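PDB 3T6Q: CD180 antigen from Mus musculus, which probably cooperates with MD-1 and TLR4 to mediate the innate immune response of B cells to bacterial lipopolysaccharide, leading to NF-kappa-B activation. Local coordinates for residues L56-F61 with Q80-T85; L290-S295 with L316-A321; K428-S433 with P449-L454. All coordinates share one frame; numbering follows the deposited sequence. Where two conformers were deposited one is given.

Interaction 1: residues L56-F61 with Q80-T85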
loop_
_atom_site.group_PDB
_atom_site.type_symbol
_atom_site.label_atom_id
_atom_site.label_comp_id
_atom_site.label_asym_id
_atom_site.label_seq_id
_atom_site.Cartn_x
_atom_site.Cartn_y
_atom_site.Cartn_z
ATOM N N LEU A 56 14.995 27.496 -8.191
ATOM C CA LEU A 56 15.756 27.149 -6.978
ATOM C C LEU A 56 16.983 26.285 -7.341
ATOM O O LEU A 56 17.059 25.062 -7.071
ATOM C CB LEU A 56 14.841 26.472 -5.927
ATOM C CG LEU A 56 13.651 27.323 -5.502
ATOM C CD1 LEU A 56 12.841 26.641 -4.393
ATOM C CD2 LEU A 56 14.053 28.741 -5.067
ATOM N N ILE A 57 17.959 26.939 -7.971
ATOM C CA ILE A 57 19.074 26.233 -8.578
ATOM C C ILE A 57 20.077 25.706 -7.530
ATOM O O ILE A 57 20.867 24.806 -7.821
ATOM C CB ILE A 57 19.835 27.144 -9.585
ATOM C CG1 ILE A 57 20.270 28.441 -8.896
ATOM C CG2 ILE A 57 18.980 27.395 -10.843
ATOM C CD1 ILE A 57 21.216 29.281 -9.743
ATOM N N ASN A 58 20.052 26.301 -6.341
ATOM C CA ASN A 58 21.031 25.981 -5.308
ATOM C C ASN A 58 20.540 24.989 -4.220
ATOM O O ASN A 58 21.219 24.829 -3.205
ATOM C CB ASN A 58 21.502 27.269 -4.639
ATOM C CG ASN A 58 22.657 27.949 -5.396
ATOM O OD1 ASN A 58 23.050 27.543 -6.478
ATOM N ND2 ASN A 58 23.233 28.955 -4.773
ATOM N N LEU A 59 19.379 24.349 -4.418
ATOM C CA LEU A 59 18.849 23.392 -3.419
ATOM C C LEU A 59 19.832 22.255 -3.217
ATOM O O LEU A 59 20.306 21.646 -4.204
ATOM C CB LEU A 59 17.493 22.811 -3.856
ATOM C CG LEU A 59 16.280 23.750 -3.829
ATOM C CD1 LEU A 59 15.014 23.062 -4.336
ATOM C CD2 LEU A 59 16.089 24.372 -2.443
ATOM N N THR A 60 20.173 21.980 -1.955
ATOM C CA THR A 60 20.900 20.737 -1.645
ATOM C C THR A 60 20.009 19.714 -0.881
ATOM O O THR A 60 20.299 18.527 -0.861
ATOM C CB THR A 60 22.182 21.028 -0.814
ATOM O OG1 THR A 60 21.805 21.549 0.458
ATOM C CG2 THR A 60 23.066 22.108 -1.527
ATOM N N PHE A 61 18.943 20.205 -0.267
ATOM C CA PHE A 61 18.006 19.401 0.553
ATOM C C PHE A 61 16.586 19.846 0.183
ATOM O O PHE A 61 16.251 21.014 0.322
ATOM C CB PHE A 61 18.250 19.664 2.075
ATOM C CG PHE A 61 17.300 18.895 3.005
ATOM C CD1 PHE A 61 16.064 19.439 3.370
ATOM C CD2 PHE A 61 17.631 17.622 3.468
ATOM C CE1 PHE A 61 15.190 18.750 4.199
ATOM C CE2 PHE A 61 16.756 16.916 4.293
ATOM C CZ PHE A 61 15.538 17.485 4.653
ATOM N N GLN A 80 18.061 21.258 -10.207
ATOM C CA GLN A 80 18.581 20.862 -8.876
ATOM C C GLN A 80 19.886 20.058 -9.049
ATOM O O GLN A 80 20.020 18.930 -8.578
ATOM C CB GLN A 80 17.503 20.038 -8.116
ATOM C CG GLN A 80 16.496 20.903 -7.374
ATOM C CD GLN A 80 15.564 21.636 -8.325
ATOM O OE1 GLN A 80 14.784 20.998 -9.049
ATOM N NE2 GLN A 80 15.609 22.956 -8.309
ATOM N N HIS A 81 20.850 20.668 -9.734
ATOM C CA HIS A 81 22.144 20.079 -10.027
ATOM C C HIS A 81 22.912 19.798 -8.742
ATOM O O HIS A 81 23.731 18.874 -8.692
ATOM C CB HIS A 81 22.936 21.066 -10.941
ATOM C CG HIS A 81 22.404 21.160 -12.384
ATOM N ND1 HIS A 81 23.210 21.380 -13.452
ATOM C CD2 HIS A 81 21.103 21.064 -12.896
ATOM C CE1 HIS A 81 22.478 21.395 -14.593
ATOM N NE2 HIS A 81 21.181 21.221 -14.254
ATOM N N ARG A 82 22.651 20.590 -7.693
ATOM C CA ARG A 82 23.398 20.453 -6.437
ATOM C C ARG A 82 22.635 19.587 -5.390
ATOM O O ARG A 82 23.049 19.465 -4.252
ATOM C CB ARG A 82 23.781 21.826 -5.874
ATOM C CG ARG A 82 24.656 22.680 -6.818
ATOM C CD ARG A 82 25.646 23.581 -6.070
ATOM N NE ARG A 82 24.969 24.437 -5.093
ATOM C CZ ARG A 82 25.128 24.391 -3.763
ATOM N NH1 ARG A 82 25.985 23.538 -3.190
ATOM N NH2 ARG A 82 24.416 25.215 -2.994
ATOM N N LEU A 83 21.530 18.965 -5.788
ATOM C CA LEU A 83 20.655 18.278 -4.816
ATOM C C LEU A 83 21.361 17.073 -4.186
ATOM O O LEU A 83 21.893 16.206 -4.892
ATOM C CB LEU A 83 19.390 17.796 -5.514
ATOM C CG LEU A 83 18.017 18.109 -4.897
ATOM C CD1 LEU A 83 17.052 16.988 -5.227
ATOM C CD2 LEU A 83 17.976 18.469 -3.435
ATOM N N ASP A 84 21.393 17.055 -2.857
ATOM C CA ASP A 84 22.019 15.959 -2.094
ATOM C C ASP A 84 20.959 14.961 -1.539
ATOM O O ASP A 84 21.150 13.758 -1.632
ATOM C CB ASP A 84 22.839 16.575 -0.952
ATOM C CG ASP A 84 23.631 15.537 -0.157
ATOM O OD1 ASP A 84 24.442 14.800 -0.750
ATOM O OD2 ASP A 84 23.464 15.469 1.075
ATOM N N THR A 85 19.854 15.485 -0.995
ATOM C CA THR A 85 18.783 14.663 -0.350
ATOM C C THR A 85 17.461 15.086 -0.951
ATOM O O THR A 85 17.181 16.279 -1.044
ATOM C CB THR A 85 18.760 14.904 1.178
ATOM O OG1 THR A 85 19.989 14.412 1.711
ATOM C CG2 THR A 85 17.581 14.147 1.913
HETATM O O HOH W 1 20.358 22.415 -6.838
#
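Leu56 to Leu59 and Gln80 to Leu83 form equivalent type I turns on successive coils of the leucine-rich repeat solenoid, and each chain leaves its turn for a strand, meeting in a parallel bridge between Phe61 and Thr85. Thr60 O joins the two backbones at the strand entrance, accepting from Asp84 N at 2.7 Å and from Thr85 N at 3.1 Å. One link across the turns is the side chain of Gln80. Bent at chi2 (70°), it passes Leu59 and brings NE2 to within 2.8 Å of Leu56 O; the acceptor lies in the plane of the glutamine amide, while the donor stands above the carbonyl plane. NE2 also donates to Phe53 O, so two carbonyls hold the buried amide in place. On the more exposed side lies Arg82, whose guanidinium carries Thr60 CG2 over one face and has Asn58 CB at its edge; the Asn58 amide is turned 89° to it. A long, weak ion pair with Glu36 adds a distant link to the preceding coil. On the same face as Thr85, the Phe61 ring runs alongside the threonine, CD2 lying 3.7 Å from Thr85 CB. Between the turns sits one water, which accepts from Arg82 N and donates to Ile57 O at 2.6 Å and Leu59 O at 2.7 Å.

Interaction 2: residues L290-S295 with L316-A321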
loop_
_atom_site.group_PDB
_atom_site.type_symbol
_atom_site.label_atom_id
_atom_site.label_comp_id
_atom_site.label_asym_id
_atom_site.label_seq_id
_atom_site.Cartn_x
_atom_site.Cartn_y
_atom_site.Cartn_z
ATOM N N LEU A 290 14.878 -13.250 30.720
ATOM C CA LEU A 290 15.878 -13.975 31.532
ATOM C C LEU A 290 15.733 -13.714 33.029
ATOM O O LEU A 290 15.663 -12.542 33.456
ATOM C CB LEU A 290 17.313 -13.585 31.101
ATOM C CG LEU A 290 17.788 -13.930 29.681
ATOM C CD1 LEU A 290 19.147 -13.259 29.316
ATOM C CD2 LEU A 290 17.875 -15.440 29.560
ATOM N N SER A 291 15.709 -14.785 33.822
ATOM C CA SER A 291 15.686 -14.658 35.292
ATOM C C SER A 291 17.027 -15.110 35.875
ATOM O O SER A 291 17.341 -14.838 37.039
ATOM C CB SER A 291 14.553 -15.496 35.888
ATOM O OG SER A 291 14.705 -16.842 35.483
ATOM N N GLU A 292 17.814 -15.825 35.064
ATOM C CA GLU A 292 19.145 -16.307 35.484
ATOM C C GLU A 292 19.829 -16.933 34.259
ATOM O O GLU A 292 19.147 -17.287 33.286
ATOM C CB GLU A 292 19.071 -17.369 36.631
ATOM C CG GLU A 292 18.462 -18.725 36.264
ATOM C CD GLU A 292 18.474 -19.700 37.439
ATOM O OE1 GLU A 292 19.296 -20.630 37.445
ATOM O OE2 GLU A 292 17.686 -19.524 38.382
ATOM N N LEU A 293 21.144 -17.095 34.354
ATOM C CA LEU A 293 21.928 -17.808 33.349
ATOM C C LEU A 293 22.673 -18.932 34.062
ATOM O O LEU A 293 23.178 -18.748 35.153
ATOM C CB LEU A 293 22.911 -16.866 32.627
ATOM C CG LEU A 293 22.348 -15.727 31.752
ATOM C CD1 LEU A 293 23.454 -14.856 31.261
ATOM C CD2 LEU A 293 21.592 -16.276 30.530
ATOM N N PRO A 294 22.715 -20.121 33.443
ATOM C CA PRO A 294 23.408 -21.268 34.038
ATOM C C PRO A 294 24.907 -21.029 33.985
ATOM O O PRO A 294 25.363 -20.263 33.129
ATOM C CB PRO A 294 23.024 -22.423 33.096
ATOM C CG PRO A 294 22.659 -21.746 31.810
ATOM C CD PRO A 294 21.992 -20.466 32.218
ATOM N N SER A 295 25.674 -21.648 34.873
ATOM C CA SER A 295 27.125 -21.685 34.706
ATOM C C SER A 295 27.465 -22.652 33.526
ATOM O O SER A 295 26.603 -23.375 33.081
ATOM C CB SER A 295 27.801 -22.156 35.992
ATOM O OG SER A 295 27.251 -23.422 36.366
ATOM N N LEU A 316 22.718 -10.209 41.013
ATOM C CA LEU A 316 23.785 -10.120 40.015
ATOM C C LEU A 316 24.559 -11.435 39.860
ATOM O O LEU A 316 25.026 -11.744 38.771
ATOM C CB LEU A 316 24.786 -9.027 40.358
ATOM C CG LEU A 316 25.219 -7.948 39.350
ATOM C CD1 LEU A 316 26.571 -7.381 39.747
ATOM C CD2 LEU A 316 25.155 -8.271 37.865
ATOM N N CYS A 317 24.659 -12.217 40.922
ATOM C CA CYS A 317 25.307 -13.531 40.831
ATOM C C CYS A 317 24.584 -14.523 39.857
ATOM O O CYS A 317 25.208 -15.420 39.340
ATOM C CB CYS A 317 25.524 -14.143 42.211
ATOM S SG CYS A 317 27.067 -13.610 43.037
ATOM N N GLN A 318 23.331 -14.258 39.522
ATOM C CA GLN A 318 22.560 -15.098 38.603
ATOM C C GLN A 318 22.924 -14.910 37.111
ATOM O O GLN A 318 22.409 -15.653 36.266
ATOM C CB GLN A 318 21.052 -14.860 38.788
ATOM C CG GLN A 318 20.451 -15.403 40.101
ATOM C CD GLN A 318 19.000 -14.998 40.283
ATOM O OE1 GLN A 318 18.640 -13.833 40.114
ATOM N NE2 GLN A 318 18.154 -15.955 40.644
ATOM N N ILE A 319 23.774 -13.928 36.781
ATOM C CA ILE A 319 24.256 -13.823 35.409
ATOM C C ILE A 319 25.400 -14.817 35.169
ATOM O O ILE A 319 25.761 -15.050 34.011
ATOM C CB ILE A 319 24.621 -12.378 34.955
ATOM C CG1 ILE A 319 25.973 -11.902 35.553
ATOM C CG2 ILE A 319 23.479 -11.412 35.313
ATOM C CD1 ILE A 319 26.653 -10.768 34.771
ATOM N N SER A 320 25.947 -15.391 36.251
ATOM C CA SER A 320 27.072 -16.338 36.176
ATOM C C SER A 320 28.237 -15.789 35.355
ATOM O O SER A 320 28.543 -16.304 34.263
ATOM C CB SER A 320 26.593 -17.681 35.570
ATOM O OG SER A 320 25.640 -18.295 36.436
ATOM N N ALA A 321 28.885 -14.756 35.884
ATOM C CA ALA A 321 29.893 -14.009 35.158
ATOM C C ALA A 321 31.128 -14.847 34.797
ATOM O O ALA A 321 31.951 -14.409 33.975
ATOM C CB ALA A 321 30.314 -12.792 36.007
HETATM O O HOH W 2 15.642 -14.999 39.161
#
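Ser291 O lies over one face of the Gln318 side-chain amide, 3.6 Å from CD; OE1 accepts from the backbone N atoms of Glu314 and Asn315, and NE2 makes a weak hydrogen bond to a water, out of the amide plane, that donates to Ser291 O. The CG of Gln318 is anti to its carbonyl carbon (chi1 -71°) and the chain beyond is extended, which carries the amide out to Ser291. Nearer the backbone, Gln318 CB rests 3.9 Å from Glu292 CB. These residues belong to the loops that follow the inner strands in two adjoining leucine-rich repeats, where a short 3-10 turn, Cys317 to Ile319, packs on an extended chain. Leu293 N donates to Gln318 O at 2.7 Å, nearly along the C=O axis. Its own carbonyl is taken by Ser320 OG at 2.8 Å, the hydroxyl approaching from above the carbonyl plane. Leu293 CD1 covers Ile319 O, 3.6 Å away, a buried carbonyl with no polar partner in the model. The chemistry therefore implies a loop junction tied through N and O of Leu293, one to a backbone carbonyl and one to the Ser320 hydroxyl, with a water adding a weaker link between Ser291 O and Gln318 NE2.

Interaction 3: residues K428-S433 with P449-L454. With NAG (2-acetamido-2-deoxy-beta-D-glucopyranose), chain F.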
loop_
_atom_site.group_PDB
_atom_site.type_symbol
_atom_site.label_atom_id
_atom_site.label_comp_id
_atom_site.label_asym_id
_atom_site.label_seq_id
_atom_site.Cartn_x
_atom_site.Cartn_y
_atom_site.Cartn_z
ATOM N N LYS A 428 37.402 11.986 35.814
ATOM C CA LYS A 428 37.310 13.247 35.097
ATOM C C LYS A 428 35.872 13.760 35.117
ATOM O O LYS A 428 35.684 14.969 35.048
ATOM C CB LYS A 428 37.711 13.090 33.634
ATOM C CG LYS A 428 39.192 12.768 33.439
ATOM C CD LYS A 428 39.506 12.731 31.948
ATOM C CE LYS A 428 40.101 11.391 31.553
ATOM N NZ LYS A 428 40.571 11.450 30.137
ATOM N N VAL A 429 34.887 12.839 35.168
ATOM C CA VAL A 429 33.475 13.224 35.025
ATOM C C VAL A 429 32.666 12.563 36.155
ATOM O O VAL A 429 32.720 11.333 36.325
ATOM C CB VAL A 429 32.860 12.789 33.669
ATOM C CG1 VAL A 429 31.356 13.130 33.633
ATOM C CG2 VAL A 429 33.558 13.458 32.483
ATOM N N LEU A 430 31.927 13.376 36.914
ATOM C CA LEU A 430 31.145 12.863 38.046
ATOM C C LEU A 430 29.754 13.511 37.983
ATOM O O LEU A 430 29.650 14.755 38.018
ATOM C CB LEU A 430 31.855 13.189 39.377
ATOM C CG LEU A 430 31.180 12.828 40.694
ATOM C CD1 LEU A 430 30.808 11.334 40.763
ATOM C CD2 LEU A 430 32.095 13.185 41.866
ATOM N N ASN A 431 28.704 12.687 37.852
ATOM C CA ASN A 431 27.359 13.236 37.743
ATOM C C ASN A 431 26.613 12.842 39.021
ATOM O O ASN A 431 26.351 11.653 39.252
ATOM C CB ASN A 431 26.626 12.748 36.463
ATOM C CG ASN A 431 25.290 13.456 36.240
ATOM O OD1 ASN A 431 24.751 14.057 37.146
ATOM N ND2 ASN A 431 24.747 13.370 35.045
ATOM N N LEU A 432 26.259 13.857 39.811
ATOM C CA LEU A 432 25.538 13.688 41.085
ATOM C C LEU A 432 24.212 14.444 41.086
ATOM O O LEU A 432 23.715 14.863 42.153
ATOM C CB LEU A 432 26.403 14.209 42.260
ATOM C CG LEU A 432 27.768 13.465 42.422
ATOM C CD1 LEU A 432 28.672 14.056 43.486
ATOM C CD2 LEU A 432 27.537 11.991 42.751
ATOM N N SER A 433 23.681 14.653 39.898
ATOM C CA SER A 433 22.413 15.354 39.723
ATOM C C SER A 433 21.366 14.702 40.635
ATOM O O SER A 433 21.184 13.490 40.595
ATOM C CB SER A 433 21.990 15.244 38.271
ATOM O OG SER A 433 20.779 15.935 38.069
ATOM N N PRO A 449 41.712 14.791 42.271
ATOM C CA PRO A 449 42.595 15.809 41.661
ATOM C C PRO A 449 42.442 16.008 40.153
ATOM O O PRO A 449 42.786 17.080 39.648
ATOM C CB PRO A 449 44.021 15.280 42.003
ATOM C CG PRO A 449 43.837 13.771 42.106
ATOM C CD PRO A 449 42.476 13.642 42.797
ATOM N N ALA A 450 41.955 15.006 39.431
ATOM C CA ALA A 450 41.793 15.110 37.953
ATOM C C ALA A 450 40.405 15.530 37.517
ATOM O O ALA A 450 40.168 15.697 36.325
ATOM C CB ALA A 450 42.155 13.774 37.281
ATOM N N LEU A 451 39.476 15.689 38.466
ATOM C CA LEU A 451 38.076 15.970 38.107
ATOM C C LEU A 451 37.915 17.238 37.263
ATOM O O LEU A 451 38.318 18.329 37.700
ATOM C CB LEU A 451 37.157 16.053 39.341
ATOM C CG LEU A 451 35.672 15.879 38.959
ATOM C CD1 LEU A 451 35.415 14.424 38.504
ATOM C CD2 LEU A 451 34.731 16.256 40.109
ATOM N N GLN A 452 37.302 17.081 36.086
ATOM C CA GLN A 452 37.068 18.174 35.131
ATOM C C GLN A 452 35.618 18.637 35.047
ATOM O O GLN A 452 35.356 19.781 34.672
ATOM C CB GLN A 452 37.452 17.736 33.716
ATOM C CG GLN A 452 38.945 17.447 33.523
ATOM C CD GLN A 452 39.210 16.960 32.111
ATOM O OE1 GLN A 452 38.346 17.057 31.234
ATOM N NE2 GLN A 452 40.368 16.386 31.895
ATOM N N HIS A 453 34.687 17.751 35.404
ATOM C CA HIS A 453 33.269 17.955 35.066
ATOM C C HIS A 453 32.449 17.424 36.225
ATOM O O HIS A 453 32.517 16.228 36.569
ATOM C CB HIS A 453 32.964 17.239 33.741
ATOM C CG HIS A 453 31.577 17.426 33.197
ATOM N ND1 HIS A 453 31.256 17.104 31.919
ATOM C CD2 HIS A 453 30.384 17.824 33.811
ATOM C CE1 HIS A 453 29.945 17.316 31.712
ATOM N NE2 HIS A 453 29.401 17.744 32.868
ATOM N N LEU A 454 31.692 18.316 36.881
ATOM C CA LEU A 454 30.901 17.900 38.050
ATOM C C LEU A 454 29.493 18.408 37.894
ATOM O O LEU A 454 29.285 19.642 37.767
ATOM C CB LEU A 454 31.494 18.455 39.343
ATOM C CG LEU A 454 30.779 18.203 40.672
ATOM C CD1 LEU A 454 30.749 16.694 40.948
ATOM C CD2 LEU A 454 31.476 18.968 41.789
HETATM C C1 NAG F . 25.368 12.705 33.937
HETATM C C2 NAG F . 24.390 12.234 32.850
HETATM C C3 NAG F . 25.219 11.669 31.675
HETATM C C4 NAG F . 26.281 12.672 31.159
HETATM C C5 NAG F . 27.108 13.216 32.331
HETATM C C6 NAG F . 28.058 14.343 31.910
HETATM C C7 NAG F . 22.159 11.322 33.410
HETATM C C8 NAG F . 21.353 10.177 34.010
HETATM N N2 NAG F . 23.482 11.204 33.407
HETATM O O3 NAG F . 24.333 11.334 30.598
HETATM O O4 NAG F . 27.239 11.988 30.334
HETATM O O5 NAG F . 26.266 13.689 33.381
HETATM O O6 NAG F . 27.325 15.379 31.285
HETATM O O7 NAG F . 21.589 12.306 32.945
#
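Leu430, Leu451 and Leu454 make the tight half of this contact, on the face of two neighbouring parallel strands turned to the interior of the leucine-rich repeat coil, with Leu451 just before the second strand. Leu454 CD1 lies 3.9 Å from Leu430 CD2, the two side chains running side by side, and Leu451 CD1 reaches Leu430 CB at the same distance. Leu432 closes the group, its CD1 meeting Leu454 CD1. The backbones hold this register: Leu430 N donates to His453 O at 2.9 Å, and Lys428 O receives Gln452 N at 2.9 Å with a weaker, more bent bond from His453 N. The opposite side of the strands, bearing Val429 and His453, is looser and carries sugar. Lys428 merely runs alongside Gln452, its CD 3.8 Å from NE2. Val429 CG1 approaches the His453 imidazole obliquely and touches C6 of the N-acetylglucosamine, whose O6 comes 3.3 Å from His453 CE1. That sugar is bonded through C1 to Asn431 ND2. With CG anti to the backbone N (chi1 -172°), Asn431 OD1 accepts from Ser433 N at 3.0 Å in the carbonyl plane, an Asx turn, and Asp406 OD2 is hydrogen-bonded to the glycan. Asn431 thus serves two chemistries at once: its oxygen braces the chain after the strand, and its nitrogen carries a glycan laid against the strand face.

All three contacts join successive coils of one solenoid, but at different points of the coil. Interactions 1 and 3 lie at strands and the residues leading into them, so both pair parallel backbones; interaction 2 lies in the loops after the strands and has no bridge. Each is partly buried, with leucines inside and Arg82, Glu292 or the sugar outside. Leucines pack against one another most clearly in interaction 3. Interaction 1 mixes a buried glutamine and a water with a single exposed arginine, and interaction 2, the smallest in buried area, relies on backbone N and O atoms and one serine hydroxyl. None touches another: centres of interactions 1 and 2 are about 55 Å apart.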